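Local coordinates for protein maleylacetate reductase (Agrobacterium tumefaciens, PDB 3HL0) that is a maleylacetate reductase of the iron-containing alcohol dehydrogenase family that reduces maleylacetate to 3-oxoadipate, probably with NADH and in gamma-resorcylate breakdown, at residues G62-A67 and V73-T78. Sequence-based numbering, arbitrary orientation.
Sequences GVFSEA and VEVTKT
The ring of F64 reaches from the last residue of strand 60-64 to the first turns of helix 73-85 and meets V75 and T78, one helical turn apart. With CG anti to the backbone N (chi1 -178°), the ring extends away from its own strand and presents its far end to the helix. The methyl CG2 of T78 lies at the ring edge, near its plane, 3.8 Å from F64 CE1, the two side chains crossing at about a right angle. On the other flank of the ring, CE2 of F64 is 4.1 Å from CG1 of V75, whose side chain runs obliquely to it. V75 CG1 also sits 3.5 Å from the backbone O of E66, so V75 bridges the ring and the loop that follows the strand. With CG2 anti to the backbone N, T78 carries its methyl toward F64. No hydrogen bond joins the two segments, and the contact is chiefly apolar. A79 and A82 of the same helix and L102 of helix 97-110 also touch F64, while backbone hydrogen bonds from F64 to V39 and S41 tie the end of its strand to strand 37-40 and the residue just after it. The outermost strand, within this chain, of the parallel sheet is thus packed against its following helix, as in the Rossmann-like nucleotide-binding domain of iron-containing alcohol dehydrogenases.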
ATOM      1  N   GLY A  62       9.371  22.797   9.142  1.00 14.97           N
ATOM      2  CA  GLY A  62       8.346  22.433   8.158  1.00 14.94           C
ATOM      3  C   GLY A  62       7.981  20.955   8.213  1.00 14.82           C
ATOM      4  O   GLY A  62       8.593  20.186   8.974  1.00 15.21           O
ATOM      5  N   VAL A  63       6.974  20.585   7.418  1.00 14.69           N
ATOM      6  CA  VAL A  63       6.461  19.220   7.289  1.00 14.66           C
ATOM      7  C   VAL A  63       6.323  18.882   5.810  1.00 13.69           C
ATOM      8  O   VAL A  63       5.699  19.620   5.049  1.00 15.25           O
ATOM      9  CB  VAL A  63       5.087  19.053   7.948  1.00 14.63           C
ATOM     10  CG1 VAL A  63       4.573  17.625   7.766  1.00 16.65           C
ATOM     11  CG2 VAL A  63       5.182  19.375   9.414  1.00 17.05           C
ATOM     12  N   PHE A  64       6.968  17.800   5.383  1.00 13.73           N
ATOM     13  CA  PHE A  64       6.816  17.327   4.008  1.00 13.30           C
ATOM     14  C   PHE A  64       6.222  15.929   4.116  1.00 13.63           C
ATOM     15  O   PHE A  64       6.889  15.009   4.571  1.00 13.54           O
ATOM     16  CB  PHE A  64       8.183  17.257   3.310  1.00 13.32           C
ATOM     17  CG  PHE A  64       8.099  16.824   1.866  1.00 13.17           C
ATOM     18  CD1 PHE A  64       7.855  17.775   0.868  1.00 14.80           C
ATOM     19  CD2 PHE A  64       8.235  15.482   1.503  1.00 13.60           C
ATOM     20  CE1 PHE A  64       7.768  17.388  -0.471  1.00 13.53           C
ATOM     21  CE2 PHE A  64       8.153  15.091   0.153  1.00 14.14           C
ATOM     22  CZ  PHE A  64       7.913  16.052  -0.823  1.00 12.85           C
ATOM     23  N   SER A  65       4.969  15.772   3.700  1.00 14.44           N
ATOM     24  CA  SER A  65       4.215  14.539   3.941  1.00 14.99           C
ATOM     25  C   SER A  65       3.888  13.790   2.642  1.00 14.85           C
ATOM     26  O   SER A  65       2.841  13.125   2.526  1.00 16.08           O
ATOM     27  CB  SER A  65       2.925  14.843   4.722  1.00 14.68           C
ATOM     28  OG  SER A  65       2.102  15.790   4.005  1.00 19.28           O
ATOM     29  N   GLU A  66       4.791  13.854   1.689  1.00 14.76           N
ATOM     30  CA  GLU A  66       4.534  13.168   0.412  1.00 15.02           C
ATOM     31  C   GLU A  66       5.503  12.039   0.102  1.00 14.48           C
ATOM     32  O   GLU A  66       5.738  11.713  -1.075  1.00 14.06           O
ATOM     33  CB  GLU A  66       4.487  14.182  -0.730  1.00 16.08           C
ATOM     34  CG  GLU A  66       3.229  15.042  -0.709  1.00 21.81           C
ATOM     35  CD  GLU A  66       3.354  16.250  -1.585  1.00 28.23           C
ATOM     36  OE1 GLU A  66       3.804  16.105  -2.751  1.00 33.05           O
ATOM     37  OE2 GLU A  66       2.995  17.347  -1.107  1.00 31.95           O
ATOM     38  N   ALA A  67       6.074  11.427   1.154  1.00 13.41           N
ATOM     39  CA  ALA A  67       6.993  10.316   0.948  1.00 12.47           C
ATOM     40  C   ALA A  67       6.243   9.244   0.182  1.00 11.92           C
ATOM     41  O   ALA A  67       5.055   8.999   0.440  1.00 12.30           O
ATOM     42  CB  ALA A  67       7.482   9.770   2.260  1.00 11.78           C
ATOM     43  N   VAL A  73      13.059   9.632  -7.499  0.60 10.73           N
ATOM     44  CA  VAL A  73      13.923  10.814  -7.504  0.60 11.10           C
ATOM     45  C   VAL A  73      13.175  12.155  -7.640  0.60 10.96           C
ATOM     46  O   VAL A  73      13.602  13.167  -7.077  0.60 10.77           O
ATOM     47  CB  VAL A  73      15.072  10.635  -8.560  0.60 11.22           C
ATOM     48  CG1 VAL A  73      15.903  11.887  -8.712  0.60 12.24           C
ATOM     49  CG2 VAL A  73      15.960   9.464  -8.165  0.60 12.19           C
ATOM     50  N   GLU A  74      12.055  12.181  -8.364  1.00 10.93           N
ATOM     51  CA  GLU A  74      11.326  13.444  -8.527  1.00 11.25           C
ATOM     52  C   GLU A  74      10.682  13.929  -7.235  1.00 10.98           C
ATOM     53  O   GLU A  74      10.684  15.124  -6.968  1.00 11.14           O
ATOM     54  CB  GLU A  74      10.352  13.438  -9.706  1.00 11.78           C
ATOM     55  CG  GLU A  74      11.063  13.334 -11.057  1.00 15.63           C
ATOM     56  CD  GLU A  74      12.069  14.476 -11.330  1.00 22.97           C
ATOM     57  OE1 GLU A  74      11.735  15.655 -11.089  1.00 24.19           O
ATOM     58  OE2 GLU A  74      13.197  14.195 -11.808  1.00 25.34           O
ATOM     59  N   VAL A  75      10.207  12.991  -6.404  1.00 11.34           N
ATOM     60  CA  VAL A  75       9.721  13.344  -5.085  1.00 11.49           C
ATOM     61  C   VAL A  75      10.877  13.828  -4.195  1.00 10.73           C
ATOM     62  O   VAL A  75      10.756  14.833  -3.478  1.00 10.77           O
ATOM     63  CB  VAL A  75       8.982  12.152  -4.418  1.00 11.28           C
ATOM     64  CG1 VAL A  75       8.636  12.468  -2.947  1.00 12.81           C
ATOM     65  CG2 VAL A  75       7.726  11.817  -5.202  1.00 13.81           C
ATOM     66  N   THR A  76      12.005  13.130  -4.244  1.00  9.88           N
ATOM     67  CA  THR A  76      13.166  13.579  -3.474  1.00  9.50           C
ATOM     68  C   THR A  76      13.586  15.002  -3.876  1.00  9.46           C
ATOM     69  O   THR A  76      13.876  15.834  -3.019  1.00 10.21           O
ATOM     70  CB  THR A  76      14.331  12.627  -3.657  1.00 10.25           C
ATOM     71  OG1 THR A  76      13.961  11.372  -3.076  1.00  9.33           O
ATOM     72  CG2 THR A  76      15.612  13.173  -2.972  1.00  9.22           C
ATOM     73  N   LYS A  77      13.613  15.286  -5.171  1.00  9.01           N
ATOM     74  CA  LYS A  77      13.956  16.667  -5.617  1.00  9.79           C
ATOM     75  C   LYS A  77      13.053  17.723  -5.004  1.00  9.88           C
ATOM     76  O   LYS A  77      13.535  18.751  -4.506  1.00  9.83           O
ATOM     77  CB  LYS A  77      13.936  16.755  -7.137  1.00 10.50           C
ATOM     78  CG  LYS A  77      15.108  16.006  -7.728  1.00 13.65           C
ATOM     79  CD  LYS A  77      15.146  16.129  -9.235  1.00 19.00           C
ATOM     80  CE  LYS A  77      16.326  15.354  -9.810  1.00 22.34           C
ATOM     81  NZ  LYS A  77      15.881  13.993 -10.157  1.00 25.00           N
ATOM     82  N   THR A  78      11.753  17.449  -5.014  1.00  9.61           N
ATOM     83  CA  THR A  78      10.755  18.315  -4.372  1.00 10.22           C
ATOM     84  C   THR A  78      10.978  18.457  -2.863  1.00 10.25           C
ATOM     85  O   THR A  78      10.849  19.554  -2.313  1.00 11.85           O
ATOM     86  CB  THR A  78       9.358  17.775  -4.652  1.00 10.64           C
ATOM     87  OG1 THR A  78       9.165  17.799  -6.078  1.00 11.47           O
ATOM     88  CG2 THR A  78       8.277  18.658  -4.007  1.00 11.92           C
TER